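Local coordinates for protein glutathione S-transferase (Acinetobacter baumannii, PDB 4MP4) that probably catalyses the conjugation of glutathione to electrophilic substrates, at residues Leu28-Gln32 with Asp87-Tyr91; Ile104-Leu108 with Ile165-Leu170; Trp107-Leu112 with Lys143-Val147; Leu112-Arg116 with Met173-Leu177; Arg116-Pro120 with Thr131-Glu135. All coordinates share one frame; numbering follows the deposited sequence.

Contact 1 belongs to the thioredoxin-like N-terminal domain and the linker leaving it; contacts 2 to 5 lie in the all-helical C-terminal domain. Contact 1 closes along the chain before the others open, yet touches contact 2, their centres about 15 Å apart, through probable hydrogen bonds of Tyr91 OH with Gln105 NE2 and Ile90 O with Ile165 N, so the linker is joined to the helical core. Contacts 2 and 3 share helix 95-110, contacts 4 and 5 helix 113-118, and contacts 2 and 4 helix 165-178. Contact 5 is nested inside the loops closed by contacts 2 and 3. Its centre lies about 33 Å from that of contact 1, at the far end of this series through the subunit.

Contact 1: residues Leu28-Gln32 with Asp87-Tyr91; sequences LHEKQ and DTAIY
Lys31 reaches across to Thr88 at the edge of the thioredoxin-fold domain, where helix 19-30 finishes in a Schellman motif at Gln32 and the segment 87-91 leads away from helix 74-84 toward the helical domain. The tight part belongs to the lysine. Its CG lies beside the backbone N (chi1 -69°), and the chain then bends at chi3 (83°) and once more at chi4, which brings the ammonium back onto the threonine. NZ of Lys31 donates to Thr88 O at 2.6 Å, approaching from above the carbonyl plane, 53° out of it. It donates as well to the hydroxyl, with NZ of Lys31 2.9 Å from OG1 of Thr88. Tyr85 O takes a further hydrogen bond from NZ and Glu82 makes a salt bridge with it, so this buried charge is surrounded by oxygens that should stabilise it. Glu82 also accepts the backbone N-H of Ile90 through its other carboxylate oxygen, which fixes the segment against helix 74-84.

While the lysine is buried, the threonine that receives it is open to solvent. Packing is looser at Glu30, which comes near only through its aliphatic root, CB of Glu30 lying 4.2 Å from CG2 of Ile90; its carboxylate is held by Arg198 and Ser200. Between the two the lysine stem rests on the isoleucine branch, Lys31 CG being 3.8 Å from Ile90 CG2.

Contact 2: residues Ile104-Leu108 with Ile165-Leu170; sequences IQAWL and IVDAEL
Gln105 and Glu169 meet at one margin of this buried helix pair, and four aliphatic side chains fill the rest. The amide of Gln105 meets the carboxylate of Glu169 with the two planes turned 47° apart. NE2 of Gln105 donates to OE2 of Glu169 at a modelled 2.5 Å, so short that its exact length is doubtful, although the direction, with an N-H...O angle of 157°, is reasonable. Both side chains run out extended, so each delivers its polar end into the gap between the helices. Deeper in, CG2 of Ile104 touches CG1 of Val166 at 3.8 Å, the two side chains crossing at about a right angle. Leu108 uses CD1 against the stem of Glu169, 3.8 Å from its CB, and brings CD2 to 4.3 Å from CD1 of Leu170.

In the next shell Tyr91 OH hydrogen-bonds to Gln105 NE2, and Ser75 and Leu78 of helix 74-84 pack on the glutamine. Leu151 of helix 135-151 lies against Ile104, and Leu144 against Leu170.

The backbones run nearly parallel, with segment axes 10.2 Å apart at 26°. At the start of the second helix Asp167 OD2 bonds to Ser164 N, consistent with the S-x-x-D N-capping box known from the helical domain of glutathione transferases, whose core these two helices build.

Contact 3: residues Trp107-Leu112 with Lys143-Val147; sequences WLRSDL and KLFFV
Trp107, Val147 and Leu144 form the apolar centre. With CG of Trp107 anti to the backbone N (chi1 172°), the indole is directed at helix 135-151. CH2 of Trp107 comes 3.7 Å from CB of Val147; the side chains approach from opposite directions, CB lying oblique to the ring. At the ring edge, near its plane, the backbone of Leu144 passes with CA 3.8 Å from CH2 of Trp107. Leu112 covers one indole face, its CD1 standing above the plane and offset toward the rim. That same methyl meets Leu144, CD1 to CD1 at 4.0 Å, the two side chains crossing at about a right angle. Helix 95-110 stops here: Asp111 leaves helical geometry and Leu112, with a positive phi of 61°, is the N-cap residue of helix 113-118, a break within the helical bundle of the glutathione transferase C-terminal domain.

Farther out, the pyrrole nitrogen marks the polar edge. Trp107 NE1 donates to Asp111 OD2 at 2.7 Å, although the position of that oxygen is uncertain. Lys143 comes in extended toward the indole edge and is modelled in a salt bridge with the same Asp111 oxygen, but NZ and OD2 are implausibly close and both positions are doubtful. Lys60 of the second subunit packs on Asp111.

Contact 4: residues Leu112-Arg116 with Met173-Leu177; sequences LVALR and MLQRL
Arg176 lays its guanidinium over Arg116, whose CG stands 3.8 Å above the centre of one face and whose CA lies near the same face. The two guanidinium groups are turned almost perpendicular, 88° apart, and their charged ends diverge, NE of Arg116 being 5.9 Å from NH1 of Arg176. It is therefore the aliphatic stem of one arginine, and not its charge, that meets the flat group of the other. NH2 of Arg176 makes a weak hydrogen bond to Arg116 O at 3.4 Å, with an N-H...O angle of 130°; its NE has a stronger partner in Arg119 O. The head of Arg116 goes another way, NH1 donating to Asp111 O.

Beside the arginines the contact turns apolar. Met173 is bent at chi2 (60°) and chi3, which swings its methyl against the arginine stem: CE of Met173 is 4.0 Å from CG of Arg116 and 4.1 Å from CD1 of Leu112. Leu115 divides its two branches. CD2 of Leu115 sits 4.0 Å from SD of Met173, while CD1 of Leu115 meets CD2 of Leu177 at 3.7 Å, the leucines crossing at about a right angle.

Helices 113-118 and 165-178 are thus joined inside the C-terminal domain of the glutathione transferase fold. Leu144 of helix 135-151 packs on both Leu115 and Met173, Phe145 on Leu177, and from helix 95-110 Leu108 reaches Met173.

Contact 5: residues Arg116-Pro120 with Thr131-Glu135; sequences RTERP and TPLSE
Glu118 and Ser134 make the first group, a paired set of hydrogen bonds. The carboxylate offers both oxygens on their syn sides: the backbone N of Ser134 donates to OE1 of Glu118 at 2.8 Å with an angle of 159°, and the hydroxyl OG of Ser134 donates to OE2 of Glu118 at 2.6 Å. The glutamate is carried there by an extended chain from the last turn of helix 113-118. Ser134 OG lies between its own backbone N and carbonyl carbon (chi1 84°), from where it also accepts from Gly137 N. The serine is thereby the N-cap of helix 135-151, and Glu118 holds the capping hydroxyl in place.

One water adds a bridge, donating to OE1 of Glu118 at 2.6 Å and to Pro132 O at 2.9 Å.

The arginine bonds form another group. Arg119 grips Thr131 O end-on with two nitrogens, NH1 at 3.1 Å and NH2 at 3.0 Å, the NH2 bond lying in the carbonyl plane. NH1 of Arg119 also reaches back to Glu118 O at 3.0 Å, and NE makes a salt bridge with Asp182, so the guanidinium is fixed in rotation.

Aliphatic packing comes from Leu133, whose CD2 stands 4.0 Å above the centre of one guanidinium face of Arg119.

On the surface of the C-terminal domain, the contact thus ties the end of helix 113-118 to the loop before helix 135-151, mainly by polar bonds. With donors on both carboxylate oxygens, and the N-terminus of a helix beside it, Glu118 would be expected to favour its ionised form.

Contact 1: residues Leu28-Gln32 with Asp87-Tyr91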
# COMPACT_ATOMS: atom_id res chain seq x y z
N LEU A 28 8.24 15.97 3.07
CA LEU A 28 9.42 16.76 2.73
C LEU A 28 9.56 17.99 3.63
O LEU A 28 10.62 18.22 4.19
CB LEU A 28 9.39 17.16 1.26
CG LEU A 28 9.54 16.02 0.24
CD1 LEU A 28 8.96 16.41 -1.13
CD2 LEU A 28 11.01 15.64 0.11
N HIS A 29 8.49 18.75 3.78
CA HIS A 29 8.52 19.95 4.62
C HIS A 29 8.81 19.67 6.09
O HIS A 29 9.57 20.39 6.72
CB HIS A 29 7.23 20.76 4.47
CG HIS A 29 7.26 21.68 3.29
ND1 HIS A 29 7.92 22.89 3.31
CD2 HIS A 29 6.72 21.57 2.05
CE1 HIS A 29 7.79 23.48 2.13
NE2 HIS A 29 7.06 22.70 1.36
N GLU A 30 8.21 18.63 6.65
CA GLU A 30 8.53 18.22 8.02
C GLU A 30 10.01 17.84 8.19
O GLU A 30 10.65 18.21 9.18
CB GLU A 30 7.62 17.07 8.44
CG GLU A 30 6.14 17.44 8.57
CD GLU A 30 5.81 18.11 9.89
OE1 GLU A 30 4.81 18.85 9.96
OE2 GLU A 30 6.57 17.90 10.87
N LYS A 31 10.57 17.11 7.22
CA LYS A 31 11.97 16.71 7.29
C LYS A 31 12.92 17.84 6.90
O LYS A 31 14.14 17.69 6.91
CB LYS A 31 12.22 15.49 6.39
CG LYS A 31 11.57 14.21 6.88
CD LYS A 31 11.81 13.06 5.91
CE LYS A 31 13.16 12.42 6.13
NZ LYS A 31 13.19 11.91 7.52
N GLN A 32 12.34 18.98 6.55
CA GLN A 32 13.10 20.12 6.06
C GLN A 32 14.08 19.75 4.96
O GLN A 32 15.25 20.11 5.00
CB GLN A 32 13.80 20.85 7.20
CG GLN A 32 12.82 21.44 8.20
CD GLN A 32 13.48 22.34 9.22
OE1 GLN A 32 14.22 21.88 10.09
NE2 GLN A 32 13.21 23.64 9.13
N ASP A 87 17.40 10.72 10.96
CA ASP A 87 17.34 11.39 12.24
C ASP A 87 16.29 12.49 12.28
O ASP A 87 16.24 13.29 13.22
CB ASP A 87 18.74 11.86 12.67
CG ASP A 87 19.74 10.71 12.70
OD1 ASP A 87 19.52 9.75 13.48
OD2 ASP A 87 20.73 10.77 11.95
N THR A 88 15.43 12.50 11.27
CA THR A 88 14.22 13.31 11.29
C THR A 88 13.04 12.43 10.92
O THR A 88 12.40 12.61 9.88
CB THR A 88 14.30 14.48 10.31
OG1 THR A 88 14.60 13.99 8.99
CG2 THR A 88 15.36 15.46 10.76
N ALA A 89 12.77 11.46 11.79
CA ALA A 89 11.76 10.46 11.52
C ALA A 89 10.37 11.10 11.48
O ALA A 89 10.07 12.01 12.26
CB ALA A 89 11.83 9.35 12.56
N ILE A 90 9.54 10.64 10.56
CA ILE A 90 8.15 11.07 10.50
C ILE A 90 7.23 9.88 10.75
O ILE A 90 6.06 9.92 10.42
CB ILE A 90 7.81 11.77 9.16
CG1 ILE A 90 8.03 10.82 7.99
CG2 ILE A 90 8.67 13.03 8.97
CD1 ILE A 90 7.82 11.48 6.65
N TYR A 91 7.81 8.83 11.33
CA TYR A 91 7.10 7.69 11.91
C TYR A 91 7.56 7.57 13.36
O TYR A 91 8.64 8.03 13.70
CB TYR A 91 7.43 6.40 11.15
CG TYR A 91 6.85 6.36 9.76
CD1 TYR A 91 5.49 6.09 9.57
CD2 TYR A 91 7.63 6.62 8.65
CE1 TYR A 91 4.94 6.07 8.30
CE2 TYR A 91 7.08 6.60 7.38
CZ TYR A 91 5.74 6.32 7.21
OH TYR A 91 5.20 6.30 5.96

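Contact 2: residues Ile104-Leu108 with Ile165-Leu170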
# COMPACT_ATOMS: atom_id res chain seq x y z
N ILE A 104 -1.87 1.43 9.65
CA ILE A 104 -2.92 2.43 9.44
C ILE A 104 -2.78 3.12 8.08
O ILE A 104 -3.76 3.27 7.34
CB ILE A 104 -2.96 3.46 10.60
CG1 ILE A 104 -3.16 2.74 11.93
CG2 ILE A 104 -4.06 4.47 10.39
CD1 ILE A 104 -4.35 1.70 11.91
N GLN A 105 -1.55 3.51 7.75
CA GLN A 105 -1.21 4.03 6.43
C GLN A 105 -1.58 3.07 5.27
O GLN A 105 -2.11 3.52 4.24
CB GLN A 105 0.29 4.34 6.36
CG GLN A 105 0.72 5.04 5.10
CD GLN A 105 2.20 5.38 5.11
OE1 GLN A 105 3.05 4.50 5.00
NE2 GLN A 105 2.51 6.66 5.25
N ALA A 106 -1.31 1.78 5.41
CA ALA A 106 -1.60 0.86 4.34
C ALA A 106 -3.11 0.73 4.18
O ALA A 106 -3.66 0.72 3.07
CB ALA A 106 -0.95 -0.49 4.58
N TRP A 107 -3.77 0.71 5.32
CA TRP A 107 -5.20 0.56 5.41
C TRP A 107 -5.95 1.75 4.80
O TRP A 107 -6.89 1.56 4.01
CB TRP A 107 -5.57 0.35 6.88
CG TRP A 107 -7.01 0.36 7.12
CD1 TRP A 107 -7.93 -0.57 6.71
CD2 TRP A 107 -7.73 1.35 7.85
NE1 TRP A 107 -9.19 -0.21 7.15
CE2 TRP A 107 -9.09 0.96 7.84
CE3 TRP A 107 -7.36 2.53 8.50
CZ2 TRP A 107 -10.07 1.72 8.47
CZ3 TRP A 107 -8.34 3.28 9.11
CH2 TRP A 107 -9.68 2.87 9.09
N LEU A 108 -5.54 2.96 5.16
CA LEU A 108 -6.07 4.18 4.53
C LEU A 108 -5.88 4.18 3.02
O LEU A 108 -6.75 4.64 2.29
CB LEU A 108 -5.39 5.44 5.10
CG LEU A 108 -5.63 5.75 6.57
CD1 LEU A 108 -4.70 6.86 7.04
CD2 LEU A 108 -7.11 6.08 6.80
N ILE A 165 3.49 11.34 10.09
CA ILE A 165 2.86 11.60 8.78
C ILE A 165 1.44 10.98 8.72
O ILE A 165 0.60 11.41 7.93
CB ILE A 165 3.77 11.09 7.63
CG1 ILE A 165 3.32 11.63 6.26
CG2 ILE A 165 3.84 9.59 7.62
CD1 ILE A 165 3.39 13.14 6.15
N VAL A 166 1.18 9.99 9.58
CA VAL A 166 -0.10 9.30 9.55
C VAL A 166 -1.20 10.19 10.14
O VAL A 166 -2.39 10.03 9.82
CB VAL A 166 -0.04 7.91 10.26
CG1 VAL A 166 -1.34 7.16 10.07
CG2 VAL A 166 1.08 7.07 9.69
N ASP A 167 -0.80 11.15 10.99
CA ASP A 167 -1.79 12.12 11.47
C ASP A 167 -2.35 12.91 10.28
O ASP A 167 -3.57 13.13 10.17
CB ASP A 167 -1.23 13.07 12.54
CG ASP A 167 -0.92 12.36 13.86
OD1 ASP A 167 -1.89 11.92 14.56
OD2 ASP A 167 0.29 12.25 14.20
N ALA A 168 -1.45 13.29 9.37
CA ALA A 168 -1.85 14.08 8.22
C ALA A 168 -2.73 13.25 7.28
O ALA A 168 -3.67 13.77 6.66
CB ALA A 168 -0.62 14.66 7.51
N GLU A 169 -2.44 11.95 7.19
CA GLU A 169 -3.17 11.06 6.30
C GLU A 169 -4.57 10.77 6.83
O GLU A 169 -5.54 10.71 6.06
CB GLU A 169 -2.41 9.74 6.08
CG GLU A 169 -1.03 9.89 5.44
CD GLU A 169 -0.17 8.62 5.58
OE1 GLU A 169 -0.54 7.73 6.37
OE2 GLU A 169 0.87 8.50 4.90
N LEU A 170 -4.68 10.59 8.15
CA LEU A 170 -5.96 10.31 8.78
C LEU A 170 -6.86 11.54 8.73
O LEU A 170 -8.03 11.44 8.38
CB LEU A 170 -5.77 9.86 10.24
CG LEU A 170 -7.05 9.54 11.03
CD1 LEU A 170 -7.80 8.33 10.45
CD2 LEU A 170 -6.72 9.28 12.49

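Contact 3: residues Trp107-Leu112 with Lys143-Val147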
# COMPACT_ATOMS: atom_id res chain seq x y z
N TRP A 107 -3.77 0.71 5.32
CA TRP A 107 -5.20 0.56 5.41
C TRP A 107 -5.95 1.75 4.80
O TRP A 107 -6.89 1.56 4.01
CB TRP A 107 -5.57 0.35 6.88
CG TRP A 107 -7.01 0.36 7.12
CD1 TRP A 107 -7.93 -0.57 6.71
CD2 TRP A 107 -7.73 1.35 7.85
NE1 TRP A 107 -9.19 -0.21 7.15
CE2 TRP A 107 -9.09 0.96 7.84
CE3 TRP A 107 -7.36 2.53 8.50
CZ2 TRP A 107 -10.07 1.72 8.47
CZ3 TRP A 107 -8.34 3.28 9.11
CH2 TRP A 107 -9.68 2.87 9.09
N LEU A 108 -5.54 2.96 5.16
CA LEU A 108 -6.07 4.18 4.53
C LEU A 108 -5.88 4.18 3.02
O LEU A 108 -6.75 4.64 2.29
CB LEU A 108 -5.39 5.44 5.10
CG LEU A 108 -5.63 5.75 6.57
CD1 LEU A 108 -4.70 6.86 7.04
CD2 LEU A 108 -7.11 6.08 6.80
N ARG A 109 -4.74 3.69 2.54
CA ARG A 109 -4.44 3.67 1.10
C ARG A 109 -5.33 2.71 0.32
O ARG A 109 -5.78 3.05 -0.77
CB ARG A 109 -2.98 3.32 0.84
CG ARG A 109 -2.64 3.04 -0.64
CD ARG A 109 -2.53 4.32 -1.43
NE ARG A 109 -2.43 4.12 -2.88
CZ ARG A 109 -3.48 4.06 -3.71
NH1 ARG A 109 -4.73 4.14 -3.25
NH2 ARG A 109 -3.27 3.90 -5.01
N SER A 110 -5.59 1.54 0.88
CA SER A 110 -6.19 0.43 0.14
C SER A 110 -7.60 0.02 0.54
O SER A 110 -8.35 -0.51 -0.29
CB SER A 110 -5.29 -0.80 0.22
OG SER A 110 -4.12 -0.58 -0.54
N ASP A 111 -7.95 0.20 1.81
CA ASP A 111 -9.32 -0.06 2.24
C ASP A 111 -10.14 1.22 2.11
O ASP A 111 -9.67 2.21 1.53
CB ASP A 111 -9.33 -0.60 3.67
CG ASP A 111 -10.70 -1.10 4.10
OD1 ASP A 111 -11.57 -1.32 3.22
OD2 ASP A 111 -10.91 -1.27 5.32
N LEU A 112 -11.36 1.21 2.64
CA LEU A 112 -12.25 2.37 2.63
C LEU A 112 -12.56 2.79 1.20
O LEU A 112 -12.78 3.96 0.94
CB LEU A 112 -11.65 3.52 3.44
CG LEU A 112 -11.26 3.15 4.87
CD1 LEU A 112 -10.69 4.35 5.65
CD2 LEU A 112 -12.46 2.59 5.60
N LYS A 143 -16.29 2.32 9.94
CA LYS A 143 -15.07 1.58 10.17
C LYS A 143 -13.91 2.54 10.44
O LYS A 143 -13.08 2.31 11.30
CB LYS A 143 -14.79 0.67 8.99
CG LYS A 143 -13.80 -0.41 9.27
CD LYS A 143 -13.75 -1.36 8.09
CE LYS A 143 -12.45 -2.15 8.06
NZ LYS A 143 -12.10 -2.49 6.66
N LEU A 144 -13.89 3.64 9.69
CA LEU A 144 -12.93 4.72 9.90
C LEU A 144 -13.10 5.34 11.29
O LEU A 144 -12.12 5.55 12.00
CB LEU A 144 -13.10 5.81 8.82
CG LEU A 144 -12.27 7.09 8.98
CD1 LEU A 144 -10.77 6.78 8.88
CD2 LEU A 144 -12.65 8.18 7.98
N PHE A 145 -14.34 5.63 11.67
CA PHE A 145 -14.60 6.23 12.97
C PHE A 145 -14.19 5.26 14.09
O PHE A 145 -13.63 5.67 15.11
CB PHE A 145 -16.09 6.56 13.16
CG PHE A 145 -16.62 7.59 12.19
CD1 PHE A 145 -15.79 8.54 11.63
CD2 PHE A 145 -17.97 7.59 11.84
CE1 PHE A 145 -16.29 9.48 10.74
CE2 PHE A 145 -18.48 8.52 10.96
CZ PHE A 145 -17.64 9.47 10.41
N PHE A 146 -14.51 3.98 13.90
CA PHE A 146 -14.18 2.97 14.89
C PHE A 146 -12.68 2.96 15.16
O PHE A 146 -12.24 3.13 16.30
CB PHE A 146 -14.66 1.59 14.46
CG PHE A 146 -14.24 0.48 15.38
CD1 PHE A 146 -15.01 0.15 16.49
CD2 PHE A 146 -13.06 -0.23 15.15
CE1 PHE A 146 -14.62 -0.87 17.35
CE2 PHE A 146 -12.66 -1.26 16.00
CZ PHE A 146 -13.44 -1.57 17.10
N VAL A 147 -11.90 2.79 14.10
CA VAL A 147 -10.44 2.74 14.17
C VAL A 147 -9.80 4.01 14.73
O VAL A 147 -8.92 3.95 15.58
CB VAL A 147 -9.83 2.40 12.79
CG1 VAL A 147 -8.30 2.41 12.85
CG2 VAL A 147 -10.35 1.04 12.31

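Contact 4: residues Leu112-Arg116 with Met173-Leu177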
# COMPACT_ATOMS: atom_id res chain seq x y z
N LEU A 112 -11.36 1.21 2.64
CA LEU A 112 -12.25 2.37 2.63
C LEU A 112 -12.56 2.79 1.20
O LEU A 112 -12.78 3.96 0.94
CB LEU A 112 -11.65 3.52 3.44
CG LEU A 112 -11.26 3.15 4.87
CD1 LEU A 112 -10.69 4.35 5.65
CD2 LEU A 112 -12.46 2.59 5.60
N VAL A 113 -12.56 1.83 0.28
CA VAL A 113 -12.77 2.10 -1.14
C VAL A 113 -14.04 2.91 -1.41
O VAL A 113 -14.02 3.86 -2.20
CB VAL A 113 -12.81 0.76 -1.98
CG1 VAL A 113 -12.95 1.04 -3.47
CG2 VAL A 113 -11.56 -0.07 -1.73
N ALA A 114 -15.14 2.54 -0.77
CA ALA A 114 -16.39 3.25 -1.01
C ALA A 114 -16.28 4.73 -0.63
O ALA A 114 -16.76 5.62 -1.35
CB ALA A 114 -17.54 2.58 -0.29
N LEU A 115 -15.62 4.98 0.50
CA LEU A 115 -15.43 6.33 1.03
C LEU A 115 -14.61 7.22 0.09
O LEU A 115 -15.01 8.36 -0.23
CB LEU A 115 -14.78 6.27 2.40
CG LEU A 115 -14.54 7.59 3.13
CD1 LEU A 115 -15.84 8.38 3.21
CD2 LEU A 115 -13.96 7.32 4.52
N ARG A 116 -13.46 6.70 -0.34
CA ARG A 116 -12.61 7.43 -1.28
C ARG A 116 -13.34 7.70 -2.60
O ARG A 116 -13.23 8.78 -3.17
CB ARG A 116 -11.30 6.68 -1.52
CG ARG A 116 -10.36 6.73 -0.32
CD ARG A 116 -9.03 6.03 -0.59
NE ARG A 116 -9.15 4.58 -0.57
CZ ARG A 116 -8.77 3.77 -1.55
NH1 ARG A 116 -8.93 2.47 -1.43
NH2 ARG A 116 -8.22 4.26 -2.66
N MET A 173 -8.39 11.99 5.38
CA MET A 173 -9.45 10.99 5.25
C MET A 173 -10.71 11.47 5.95
O MET A 173 -11.79 11.41 5.37
CB MET A 173 -9.02 9.64 5.81
CG MET A 173 -9.96 8.51 5.45
SD MET A 173 -10.15 8.19 3.67
CE MET A 173 -8.75 7.15 3.29
N LEU A 174 -10.56 11.95 7.18
CA LEU A 174 -11.71 12.45 7.93
C LEU A 174 -12.32 13.70 7.28
O LEU A 174 -13.54 13.89 7.30
CB LEU A 174 -11.33 12.72 9.39
CG LEU A 174 -11.09 11.52 10.30
CD1 LEU A 174 -10.38 11.95 11.58
CD2 LEU A 174 -12.40 10.87 10.63
N GLN A 175 -11.47 14.52 6.67
CA GLN A 175 -11.88 15.75 6.04
C GLN A 175 -12.79 15.50 4.84
O GLN A 175 -13.63 16.34 4.51
CB GLN A 175 -10.67 16.60 5.63
CG GLN A 175 -10.08 17.46 6.77
CD GLN A 175 -10.96 18.66 7.13
OE1 GLN A 175 -12.16 18.53 7.35
NE2 GLN A 175 -10.36 19.84 7.19
N ARG A 176 -12.63 14.34 4.21
CA ARG A 176 -13.50 13.94 3.10
C ARG A 176 -14.94 13.92 3.58
O ARG A 176 -15.86 14.22 2.83
CB ARG A 176 -13.11 12.54 2.57
CG ARG A 176 -11.68 12.44 2.12
CD ARG A 176 -11.27 11.00 1.76
NE ARG A 176 -11.39 10.84 0.33
CZ ARG A 176 -10.39 10.61 -0.50
NH1 ARG A 176 -9.17 10.44 -0.03
NH2 ARG A 176 -10.62 10.51 -1.79
N LEU A 177 -15.12 13.59 4.85
CA LEU A 177 -16.44 13.51 5.43
C LEU A 177 -16.87 14.85 6.02
O LEU A 177 -17.98 15.33 5.79
CB LEU A 177 -16.43 12.44 6.52
CG LEU A 177 -16.41 11.00 6.03
CD1 LEU A 177 -16.09 10.06 7.18
CD2 LEU A 177 -17.76 10.66 5.39

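Contact 5: residues Arg116-Pro120 with Thr131-Glu135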
# COMPACT_ATOMS: atom_id res chain seq x y z
N ARG A 116 -13.46 6.70 -0.34
CA ARG A 116 -12.61 7.43 -1.28
C ARG A 116 -13.34 7.70 -2.60
O ARG A 116 -13.23 8.78 -3.17
CB ARG A 116 -11.30 6.68 -1.52
CG ARG A 116 -10.36 6.73 -0.32
CD ARG A 116 -9.03 6.03 -0.59
NE ARG A 116 -9.15 4.58 -0.57
CZ ARG A 116 -8.77 3.77 -1.55
NH1 ARG A 116 -8.93 2.47 -1.43
NH2 ARG A 116 -8.22 4.26 -2.66
N THR A 117 -14.09 6.72 -3.07
CA THR A 117 -14.83 6.86 -4.32
C THR A 117 -15.97 7.88 -4.20
O THR A 117 -16.17 8.69 -5.09
CB THR A 117 -15.41 5.50 -4.76
OG1 THR A 117 -14.34 4.57 -4.96
CG2 THR A 117 -16.17 5.64 -6.05
N GLU A 118 -16.71 7.84 -3.10
CA GLU A 118 -17.93 8.63 -2.95
C GLU A 118 -17.65 10.01 -2.37
O GLU A 118 -18.52 10.88 -2.36
CB GLU A 118 -18.97 7.87 -2.10
CG GLU A 118 -19.50 6.57 -2.77
CD GLU A 118 -20.39 5.71 -1.87
OE1 GLU A 118 -21.20 6.26 -1.09
OE2 GLU A 118 -20.28 4.47 -1.95
N ARG A 119 -16.44 10.18 -1.83
CA ARG A 119 -16.04 11.46 -1.28
C ARG A 119 -14.63 11.77 -1.73
O ARG A 119 -13.69 11.72 -0.93
CB ARG A 119 -16.12 11.46 0.25
CG ARG A 119 -17.53 11.26 0.83
CD ARG A 119 -18.39 12.51 0.61
NE ARG A 119 -19.70 12.42 1.26
CZ ARG A 119 -20.83 12.11 0.63
NH1 ARG A 119 -20.82 11.83 -0.67
NH2 ARG A 119 -21.97 12.07 1.30
N PRO A 120 -14.46 12.09 -3.03
CA PRO A 120 -13.12 12.37 -3.56
C PRO A 120 -12.60 13.68 -2.98
O PRO A 120 -13.40 14.43 -2.41
CB PRO A 120 -13.35 12.47 -5.08
CG PRO A 120 -14.79 12.87 -5.21
CD PRO A 120 -15.51 12.21 -4.06
N THR A 131 -24.99 13.82 -3.16
CA THR A 131 -25.27 12.41 -2.98
C THR A 131 -24.94 11.89 -1.58
O THR A 131 -23.84 12.11 -1.08
CB THR A 131 -24.50 11.62 -4.01
OG1 THR A 131 -24.62 12.29 -5.27
CG2 THR A 131 -25.04 10.20 -4.14
N PRO A 132 -25.90 11.21 -0.94
CA PRO A 132 -25.69 10.59 0.37
C PRO A 132 -24.75 9.40 0.24
O PRO A 132 -24.60 8.86 -0.87
CB PRO A 132 -27.08 10.08 0.75
CG PRO A 132 -28.04 10.82 -0.13
CD PRO A 132 -27.29 11.07 -1.40
N LEU A 133 -24.14 9.00 1.34
CA LEU A 133 -23.31 7.80 1.33
C LEU A 133 -24.16 6.58 1.02
O LEU A 133 -25.22 6.37 1.62
CB LEU A 133 -22.60 7.61 2.67
CG LEU A 133 -21.48 8.62 2.93
CD1 LEU A 133 -21.05 8.55 4.37
CD2 LEU A 133 -20.32 8.33 2.02
N SER A 134 -23.68 5.79 0.06
CA SER A 134 -24.25 4.48 -0.20
C SER A 134 -24.05 3.58 1.02
O SER A 134 -23.35 3.94 1.96
CB SER A 134 -23.53 3.84 -1.38
OG SER A 134 -22.35 3.20 -0.93
N GLU A 135 -24.65 2.40 0.97
CA GLU A 135 -24.57 1.47 2.09
C GLU A 135 -23.12 1.06 2.38
O GLU A 135 -22.71 1.05 3.53
CB GLU A 135 -25.46 0.26 1.86
CG GLU A 135 -26.37 -0.05 3.05
CD GLU A 135 -27.25 1.14 3.47
OE1 GLU A 135 -28.04 1.63 2.63
OE2 GLU A 135 -27.15 1.58 4.64
O HOH W 1 -22.32 8.09 -2.50